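Local coordinates for protein probable zinc protease PqqL (Escherichia coli, PDB 6OFS) that is probably a periplasmic zinc-dependent endopeptidase of the M16 (insulinase) family, which binds one zinc ion per subunit, at residues Leu473-Asp478 with Lys560-Glu565; Gly503-Leu508 with Asp676-Ile681; Lys544-Ser549 with Thr602-Asn607. All coordinates share one frame; numbering follows the deposited sequence.

Interaction 1. Residues Leu473-Asp478 with Lys560-Glu565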
loop_
_atom_site.group_PDB
_atom_site.type_symbol
_atom_site.label_atom_id
_atom_site.label_comp_id
_atom_site.label_asym_id
_atom_site.label_seq_id
_atom_site.Cartn_x
_atom_site.Cartn_y
_atom_site.Cartn_z
ATOM N N LEU A 473 6.158 -12.262 -15.021
ATOM C CA LEU A 473 5.397 -11.019 -14.919
ATOM C C LEU A 473 4.798 -10.614 -16.261
ATOM O O LEU A 473 5.496 -10.599 -17.285
ATOM C CB LEU A 473 6.267 -9.868 -14.370
ATOM C CG LEU A 473 7.030 -10.050 -13.045
ATOM C CD1 LEU A 473 7.928 -8.873 -12.810
ATOM C CD2 LEU A 473 6.081 -10.212 -11.839
ATOM N N SER A 474 3.498 -10.272 -16.245
ATOM C CA SER A 474 2.764 -9.821 -17.429
ATOM C C SER A 474 1.714 -8.776 -17.071
ATOM O O SER A 474 1.185 -8.775 -15.958
ATOM C CB SER A 474 2.125 -10.998 -18.170
ATOM O OG SER A 474 1.001 -11.532 -17.487
ATOM N N LEU A 475 1.437 -7.882 -18.015
ATOM C CA LEU A 475 0.416 -6.859 -17.877
ATOM C C LEU A 475 -0.613 -7.090 -18.976
ATOM O O LEU A 475 -1.163 -6.141 -19.543
ATOM C CB LEU A 475 1.023 -5.455 -17.952
ATOM C CG LEU A 475 1.737 -4.957 -16.713
ATOM C CD1 LEU A 475 2.372 -3.609 -16.975
ATOM C CD2 LEU A 475 0.790 -4.857 -15.535
ATOM N N THR A 476 -0.868 -8.379 -19.270
ATOM C CA THR A 476 -1.810 -8.832 -20.287
ATOM C C THR A 476 -3.233 -8.348 -19.937
ATOM O O THR A 476 -3.671 -8.415 -18.783
ATOM C CB THR A 476 -1.661 -10.358 -20.548
ATOM O OG1 THR A 476 -2.247 -10.697 -21.811
ATOM C CG2 THR A 476 -2.224 -11.239 -19.414
ATOM N N VAL A 477 -3.898 -7.784 -20.944
ATOM C CA VAL A 477 -5.237 -7.206 -20.856
ATOM C C VAL A 477 -6.147 -8.012 -21.765
ATOM O O VAL A 477 -5.813 -8.216 -22.938
ATOM C CB VAL A 477 -5.222 -5.703 -21.282
ATOM C CG1 VAL A 477 -6.615 -5.086 -21.236
ATOM C CG2 VAL A 477 -4.241 -4.890 -20.444
ATOM N N ASP A 478 -7.306 -8.448 -21.239
ATOM C CA ASP A 478 -8.295 -9.171 -22.034
ATOM C C ASP A 478 -8.901 -8.199 -23.053
ATOM O O ASP A 478 -9.248 -7.062 -22.701
ATOM C CB ASP A 478 -9.380 -9.806 -21.137
ATOM C CG ASP A 478 -8.960 -11.094 -20.442
ATOM O OD1 ASP A 478 -9.229 -11.228 -19.225
ATOM O OD2 ASP A 478 -8.370 -11.976 -21.120
ATOM N N LYS A 560 9.313 -2.298 -12.119
ATOM C CA LYS A 560 10.672 -1.967 -12.552
ATOM C C LYS A 560 11.295 -3.163 -13.268
ATOM O O LYS A 560 11.865 -2.994 -14.346
ATOM C CB LYS A 560 11.535 -1.502 -11.367
ATOM C CG LYS A 560 12.872 -0.899 -11.781
ATOM C CD LYS A 560 13.806 -0.695 -10.587
ATOM C CE LYS A 560 15.195 -0.263 -11.019
ATOM N NZ LYS A 560 16.008 0.229 -9.875
ATOM N N ARG A 561 11.141 -4.371 -12.698
ATOM C CA ARG A 561 11.659 -5.609 -13.287
ATOM C C ARG A 561 11.000 -5.898 -14.652
ATOM O O ARG A 561 11.723 -6.135 -15.628
ATOM C CB ARG A 561 11.526 -6.798 -12.309
ATOM C CG ARG A 561 12.114 -8.096 -12.867
ATOM C CD ARG A 561 12.417 -9.124 -11.804
ATOM N NE ARG A 561 11.228 -9.789 -11.259
ATOM C CZ ARG A 561 10.627 -10.843 -11.806
ATOM N NH1 ARG A 561 9.592 -11.412 -11.200
ATOM N NH2 ARG A 561 11.039 -11.321 -12.974
ATOM N N TRP A 562 9.641 -5.835 -14.721
ATOM C CA TRP A 562 8.857 -6.031 -15.951
ATOM C C TRP A 562 9.297 -5.031 -17.030
ATOM O O TRP A 562 9.465 -5.422 -18.189
ATOM C CB TRP A 562 7.342 -5.908 -15.671
ATOM C CG TRP A 562 6.471 -6.004 -16.896
ATOM C CD1 TRP A 562 5.941 -7.136 -17.445
ATOM C CD2 TRP A 562 6.044 -4.917 -17.725
ATOM N NE1 TRP A 562 5.203 -6.820 -18.565
ATOM C CE2 TRP A 562 5.256 -5.465 -18.762
ATOM C CE3 TRP A 562 6.282 -3.531 -17.711
ATOM C CZ2 TRP A 562 4.687 -4.675 -19.763
ATOM C CZ3 TRP A 562 5.701 -2.746 -18.690
ATOM C CH2 TRP A 562 4.925 -3.316 -19.708
ATOM N N SER A 563 9.484 -3.750 -16.635
ATOM C CA SER A 563 9.904 -2.664 -17.520
ATOM C C SER A 563 11.255 -2.946 -18.157
ATOM O O SER A 563 11.398 -2.798 -19.371
ATOM C CB SER A 563 9.915 -1.327 -16.785
ATOM O OG SER A 563 8.600 -0.945 -16.411
ATOM N N ALA A 564 12.228 -3.401 -17.346
ATOM C CA ALA A 564 13.565 -3.756 -17.810
ATOM C C ALA A 564 13.519 -5.012 -18.700
ATOM O O ALA A 564 14.119 -5.002 -19.774
ATOM C CB ALA A 564 14.484 -3.975 -16.619
ATOM N N GLU A 565 12.790 -6.074 -18.271
ATOM C CA GLU A 565 12.661 -7.331 -19.029
ATOM C C GLU A 565 11.985 -7.114 -20.377
ATOM O O GLU A 565 12.303 -7.806 -21.349
ATOM C CB GLU A 565 11.866 -8.395 -18.244
ATOM C CG GLU A 565 12.629 -9.076 -17.118
ATOM C CD GLU A 565 11.893 -10.211 -16.424
ATOM O OE1 GLU A 565 12.336 -11.376 -16.564
ATOM O OE2 GLU A 565 10.882 -9.940 -15.735
#
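Leu475 lays its CD1 methyl on the indole of Trp562 in a CH-pi contact: the methyl carbon stands 3.6 Å from the centroid of the Trp562 six-membered ring, only 5° off the ring normal. CG of Leu475 is anti to its carbonyl carbon (chi1 -77°), which carries the methyl over that face. The carbonyl O of Leu473 lies at the edge of the same indole, in its plane, 3.5 Å from Trp562 CD1, and CB of Leu473 adds an apolar touch to the same ring carbon.

CD1 of Leu473 sits over the centre of the Arg561 guanidinium, 3.4 Å from NH1 of Arg561, the two side chains crossing at about a right angle. A bend at chi3 (74°) turns one guanidinium face toward the leucine methyl. Its rotation is fixed by a salt bridge from Arg561 NH2 to Glu565 OE2 (3.1 Å), one helical turn on, and by a hydrogen bond from NH1 to the carbonyl of Arg471.

Helix 591-602 touches Trp562 through Pro592 and Gln595. The arrangement is loop-on-helix packing, in which an irregular segment leading toward strand 485-492 lies against the last turns of helix 556-565.

Interaction 2. Residues Gly503-Leu508 with Asp676-Ile681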
loop_
_atom_site.group_PDB
_atom_site.type_symbol
_atom_site.label_atom_id
_atom_site.label_comp_id
_atom_site.label_asym_id
_atom_site.label_seq_id
_atom_site.Cartn_x
_atom_site.Cartn_y
_atom_site.Cartn_z
ATOM N N GLY A 503 -14.406 6.415 -28.801
ATOM C CA GLY A 503 -14.245 7.846 -29.037
ATOM C C GLY A 503 -12.825 8.370 -28.967
ATOM O O GLY A 503 -12.613 9.573 -29.150
ATOM N N ALA A 504 -11.846 7.488 -28.681
ATOM C CA ALA A 504 -10.451 7.899 -28.590
ATOM C C ALA A 504 -9.858 8.170 -29.968
ATOM O O ALA A 504 -10.292 7.572 -30.961
ATOM C CB ALA A 504 -9.626 6.848 -27.860
ATOM N N ARG A 505 -8.874 9.079 -30.033
ATOM C CA ARG A 505 -8.204 9.376 -31.297
ATOM C C ARG A 505 -6.774 8.828 -31.244
ATOM O O ARG A 505 -6.152 8.814 -30.185
ATOM C CB ARG A 505 -8.228 10.876 -31.613
ATOM C CG ARG A 505 -8.063 11.188 -33.084
ATOM C CD ARG A 505 -7.852 12.669 -33.265
ATOM N NE ARG A 505 -7.576 13.034 -34.656
ATOM C CZ ARG A 505 -7.204 14.250 -35.044
ATOM N NH1 ARG A 505 -6.981 14.504 -36.327
ATOM N NH2 ARG A 505 -7.055 15.224 -34.151
ATOM N N VAL A 506 -6.290 8.330 -32.382
ATOM C CA VAL A 506 -4.956 7.759 -32.552
ATOM C C VAL A 506 -4.274 8.486 -33.727
ATOM O O VAL A 506 -4.809 8.494 -34.831
ATOM C CB VAL A 506 -5.033 6.221 -32.820
ATOM C CG1 VAL A 506 -3.661 5.638 -33.145
ATOM C CG2 VAL A 506 -5.687 5.464 -31.667
ATOM N N ILE A 507 -3.099 9.064 -33.495
ATOM C CA ILE A 507 -2.299 9.690 -34.548
ATOM C C ILE A 507 -1.110 8.768 -34.835
ATOM O O ILE A 507 -0.322 8.493 -33.927
ATOM C CB ILE A 507 -1.849 11.151 -34.234
ATOM C CG1 ILE A 507 -3.019 12.048 -33.728
ATOM C CG2 ILE A 507 -1.120 11.777 -35.449
ATOM C CD1 ILE A 507 -4.195 12.298 -34.732
ATOM N N LEU A 508 -0.994 8.280 -36.079
ATOM C CA LEU A 508 0.121 7.409 -36.478
ATOM C C LEU A 508 1.116 8.110 -37.389
ATOM O O LEU A 508 0.721 8.772 -38.351
ATOM C CB LEU A 508 -0.358 6.111 -37.150
ATOM C CG LEU A 508 -1.192 5.145 -36.315
ATOM C CD1 LEU A 508 -1.712 4.020 -37.177
ATOM C CD2 LEU A 508 -0.392 4.558 -35.158
ATOM N N ASP A 676 -11.685 12.224 -24.672
ATOM C CA ASP A 676 -10.773 13.329 -24.376
ATOM C C ASP A 676 -9.292 12.972 -24.679
ATOM O O ASP A 676 -8.394 13.813 -24.507
ATOM C CB ASP A 676 -10.921 13.730 -22.891
ATOM C CG ASP A 676 -12.229 14.426 -22.510
ATOM O OD1 ASP A 676 -12.910 14.981 -23.423
ATOM O OD2 ASP A 676 -12.555 14.452 -21.298
ATOM N N ILE A 677 -9.039 11.725 -25.108
ATOM C CA ILE A 677 -7.676 11.257 -25.321
ATOM C C ILE A 677 -7.300 11.146 -26.784
ATOM O O ILE A 677 -8.070 10.638 -27.597
ATOM C CB ILE A 677 -7.379 9.928 -24.555
ATOM C CG1 ILE A 677 -7.906 9.972 -23.090
ATOM C CG2 ILE A 677 -5.879 9.557 -24.614
ATOM C CD1 ILE A 677 -8.084 8.583 -22.388
ATOM N N THR A 678 -6.075 11.592 -27.089
ATOM C CA THR A 678 -5.410 11.474 -28.387
ATOM C C THR A 678 -4.081 10.722 -28.157
ATOM O O THR A 678 -3.200 11.218 -27.453
ATOM C CB THR A 678 -5.266 12.833 -29.085
ATOM O OG1 THR A 678 -6.490 13.563 -28.951
ATOM C CG2 THR A 678 -4.944 12.682 -30.541
ATOM N N PHE A 679 -3.976 9.501 -28.695
ATOM C CA PHE A 679 -2.771 8.675 -28.589
ATOM C C PHE A 679 -1.887 8.952 -29.782
ATOM O O PHE A 679 -2.304 8.714 -30.911
ATOM C CB PHE A 679 -3.121 7.176 -28.563
ATOM C CG PHE A 679 -3.931 6.745 -27.369
ATOM C CD1 PHE A 679 -3.307 6.328 -26.202
ATOM C CD2 PHE A 679 -5.321 6.744 -27.416
ATOM C CE1 PHE A 679 -4.056 5.919 -25.099
ATOM C CE2 PHE A 679 -6.073 6.333 -26.313
ATOM C CZ PHE A 679 -5.435 5.923 -25.160
ATOM N N VAL A 680 -0.671 9.453 -29.540
ATOM C CA VAL A 680 0.316 9.721 -30.594
ATOM C C VAL A 680 1.316 8.543 -30.638
ATOM O O VAL A 680 2.089 8.360 -29.708
ATOM C CB VAL A 680 0.994 11.115 -30.439
ATOM C CG1 VAL A 680 2.128 11.293 -31.446
ATOM C CG2 VAL A 680 -0.030 12.244 -30.572
ATOM N N ILE A 681 1.248 7.722 -31.691
ATOM C CA ILE A 681 2.121 6.557 -31.855
ATOM C C ILE A 681 3.145 6.824 -32.970
ATOM O O ILE A 681 2.764 7.024 -34.125
ATOM C CB ILE A 681 1.322 5.223 -32.018
ATOM C CG1 ILE A 681 0.259 5.053 -30.894
ATOM C CG2 ILE A 681 2.266 3.999 -32.089
ATOM C CD1 ILE A 681 -0.874 4.143 -31.239
HETATM O O HOH W 1 -7.318 15.080 -31.049
#
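Leu508 and Ile681 lie side by side and point the same way, with CD2 of Leu508 3.6 Å from CB of Ile681. CG1 of Ile681 is anti to the carbonyl carbon (chi1 -51°), which places the CD1 methyl beyond it against CG1 of Val506 at 3.7 Å. On the same face, with CG of Phe679 beside the backbone N (chi1 -64°), the phenyl ring turns an edge to the CB of Ala504, which lies in the ring plane 3.9 Å from CE2 of Phe679, while CG2 of Ile677 covers one ring face. Helix 687-697 closes over this layer, Ile694 touching Val506, Leu508 and Ile681.

The backbones form a parallel pair within the mixed seven-stranded sheet of an M16-type alpha+beta domain, strand 677-682 lying between strands 505-509 and 517-524. Four hydrogen bonds join them: Arg505 N to Ile677 O, Phe679 N to Arg505 O, Ile507 N to Phe679 O and Ile681 N to Ile507 O. The last is the most nearly collinear with its carbonyl, at a C=O...N angle of 174°.

Arg505, Ile507, Thr678 and Val680 line the other face, where helix 848-862 packs on the last three and Pro865 on Arg505. The gamma methyl of Thr678 touches both CG1 of Ile507 (3.8 Å) and CB of Arg505 (3.9 Å). Arg505 runs extended from CG to NE beside Thr678, and CD1 of Ile507 covers one face of its guanidinium. At the edge of that group a water accepts from Arg505 NH2 (3.1 Å) and is hydrogen-bonded to Thr678 OG1 (2.7 Å), while NE of Arg505 is held by Ser497 OG of the adjacent strand 495-500.

Interaction 3. Residues Lys544-Ser549 with Thr602-Asn607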
loop_
_atom_site.group_PDB
_atom_site.type_symbol
_atom_site.label_atom_id
_atom_site.label_comp_id
_atom_site.label_asym_id
_atom_site.label_seq_id
_atom_site.Cartn_x
_atom_site.Cartn_y
_atom_site.Cartn_z
ATOM N N LYS A 544 2.582 12.542 -10.330
ATOM C CA LYS A 544 3.949 12.019 -10.146
ATOM C C LYS A 544 3.911 10.848 -9.169
ATOM O O LYS A 544 4.519 9.806 -9.430
ATOM C CB LYS A 544 4.942 13.102 -9.666
ATOM C CG LYS A 544 5.397 14.067 -10.768
ATOM C CD LYS A 544 6.485 13.467 -11.677
ATOM C CE LYS A 544 6.051 13.358 -13.120
ATOM N NZ LYS A 544 6.851 12.348 -13.871
ATOM N N ALA A 545 3.125 10.994 -8.094
ATOM C CA ALA A 545 2.920 9.959 -7.097
ATOM C C ALA A 545 2.312 8.687 -7.726
ATOM O O ALA A 545 2.868 7.600 -7.525
ATOM C CB ALA A 545 2.035 10.483 -5.977
ATOM N N VAL A 546 1.225 8.824 -8.521
ATOM C CA VAL A 546 0.579 7.690 -9.168
ATOM C C VAL A 546 1.517 7.023 -10.183
ATOM O O VAL A 546 1.565 5.791 -10.241
ATOM C CB VAL A 546 -0.814 8.040 -9.758
ATOM C CG1 VAL A 546 -1.443 6.844 -10.456
ATOM C CG2 VAL A 546 -1.756 8.560 -8.675
ATOM N N SER A 547 2.311 7.816 -10.924
ATOM C CA SER A 547 3.236 7.268 -11.929
ATOM C C SER A 547 4.510 6.642 -11.341
ATOM O O SER A 547 5.235 5.950 -12.056
ATOM C CB SER A 547 3.568 8.305 -12.992
ATOM O OG SER A 547 2.390 8.633 -13.712
ATOM N N GLY A 548 4.748 6.850 -10.050
ATOM C CA GLY A 548 5.888 6.266 -9.352
ATOM C C GLY A 548 5.466 5.096 -8.492
ATOM O O GLY A 548 6.169 4.730 -7.547
ATOM N N SER A 549 4.291 4.527 -8.789
ATOM C CA SER A 549 3.708 3.420 -8.044
ATOM C C SER A 549 3.547 2.235 -8.964
ATOM O O SER A 549 3.966 2.288 -10.118
ATOM C CB SER A 549 2.349 3.825 -7.484
ATOM O OG SER A 549 2.412 5.055 -6.780
ATOM N N THR A 602 -6.256 2.355 -16.724
ATOM C CA THR A 602 -7.316 1.516 -16.149
ATOM C C THR A 602 -7.025 0.920 -14.767
ATOM O O THR A 602 -7.969 0.627 -14.032
ATOM C CB THR A 602 -7.670 0.395 -17.130
ATOM O OG1 THR A 602 -6.545 -0.475 -17.246
ATOM C CG2 THR A 602 -8.068 0.914 -18.506
ATOM N N HIS A 603 -5.755 0.680 -14.435
ATOM C CA HIS A 603 -5.369 0.068 -13.165
ATOM C C HIS A 603 -4.263 0.816 -12.425
ATOM O O HIS A 603 -3.260 0.213 -12.020
ATOM C CB HIS A 603 -4.998 -1.409 -13.381
ATOM C CG HIS A 603 -6.169 -2.238 -13.794
ATOM N ND1 HIS A 603 -6.517 -2.368 -15.120
ATOM C CD2 HIS A 603 -7.091 -2.871 -13.032
ATOM C CE1 HIS A 603 -7.625 -3.096 -15.132
ATOM N NE2 HIS A 603 -8.010 -3.418 -13.900
ATOM N N SER A 604 -4.463 2.124 -12.215
ATOM C CA SER A 604 -3.495 2.959 -11.509
ATOM C C SER A 604 -3.604 2.799 -9.998
ATOM O O SER A 604 -4.701 2.622 -9.454
ATOM C CB SER A 604 -3.653 4.419 -11.903
ATOM O OG SER A 604 -4.945 4.933 -11.627
ATOM N N THR A 605 -2.452 2.824 -9.322
ATOM C CA THR A 605 -2.354 2.698 -7.867
ATOM C C THR A 605 -1.511 3.841 -7.319
ATOM O O THR A 605 -0.793 4.508 -8.072
ATOM C CB THR A 605 -1.726 1.340 -7.475
ATOM O OG1 THR A 605 -0.394 1.262 -7.970
ATOM C CG2 THR A 605 -2.535 0.130 -7.956
ATOM N N ILE A 606 -1.562 4.040 -6.005
ATOM C CA ILE A 606 -0.775 5.063 -5.337
ATOM C C ILE A 606 0.028 4.479 -4.166
ATOM O O ILE A 606 -0.532 3.825 -3.270
ATOM C CB ILE A 606 -1.636 6.300 -4.936
ATOM C CG1 ILE A 606 -0.737 7.503 -4.559
ATOM C CG2 ILE A 606 -2.669 5.964 -3.816
ATOM C CD1 ILE A 606 -1.324 8.868 -4.844
ATOM N N ASN A 607 1.344 4.724 -4.176
ATOM C CA ASN A 607 2.207 4.355 -3.069
ATOM C C ASN A 607 2.005 5.486 -2.042
ATOM O O ASN A 607 2.077 6.674 -2.387
ATOM C CB ASN A 607 3.665 4.240 -3.517
ATOM C CG ASN A 607 4.630 3.801 -2.429
ATOM O OD1 ASN A 607 4.765 4.436 -1.374
ATOM N ND2 ASN A 607 5.347 2.714 -2.670
#
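Ser549 faces the 602-607 loop from the chain that follows helix 539-547. Its CB packs on the carbonyl of Thr605, 3.3 Å from that O, and lies 3.8 Å from Thr605 OG1, a hydroxyl hydrogen-bonded to the carbonyl O of Gly550. From CB the side chain turns its OG beside the backbone N (chi1 -51°), where the hydroxyl hydrogen-bonds two backbone groups and also packs on Ile606 CA (3.5 Å) and Asn607 CB. It accepts from Asn607 N at 2.8 Å, with a somewhat bent N-H...O angle of 149°, and donates to Ala545 O at 2.7 Å. That carbonyl also takes the N-H of Gly548, the two donors reaching it from opposite faces of its plane. A single buried hydroxyl thus ties the helix end to the loop. With an alanine here, the N-H of Asn607 would probably lose its acceptor and the carbonyl of Ala545 one of its two donors, leaving the loop less firmly held to the helix.

Alongside, Val546 divides its methyls: CG1 lies 3.6 Å from CB of Ser604 and also meets the Thr605 carbonyl, whereas CG2 touches CD1 of Ile606 at 3.9 Å. The same Ile606 methyl rests on CB of Ala545. Helix 660-668 adds Leu664 against Val546 and Ser604, and Ala663 against Ile606.

Asn607 occupies the N-cap of helix 608-623, its OD1 making weak bonds to the amides of Asn609 and Ile610. The arrangement is typical of an interhelical loop with an N-capped following helix, here joining helices 591-602 and 608-623 and packed against the C-terminal end of helix 539-547.

Overall arrangement
All three contacts lie away from the zinc, which His54 and His58 bind in the N-terminal half of the chain, and from the predicted catalytic Glu57. Interactions 1 and 3 are neighbours, their centres about 15 Å apart and nearest atoms about 6 Å; they use the consecutive helices 556-565 and 539-547, and helix 591-602, which touches Trp562, leads into the loop of interaction 3. Interaction 2 lies in the sheet, its centre about 23 Å from that of interaction 1 and about 22 Å from that of interaction 3. Its two strands close a long loop of chain that contains interaction 3 entirely, whereas interaction 1 crosses both other contacts in sequence.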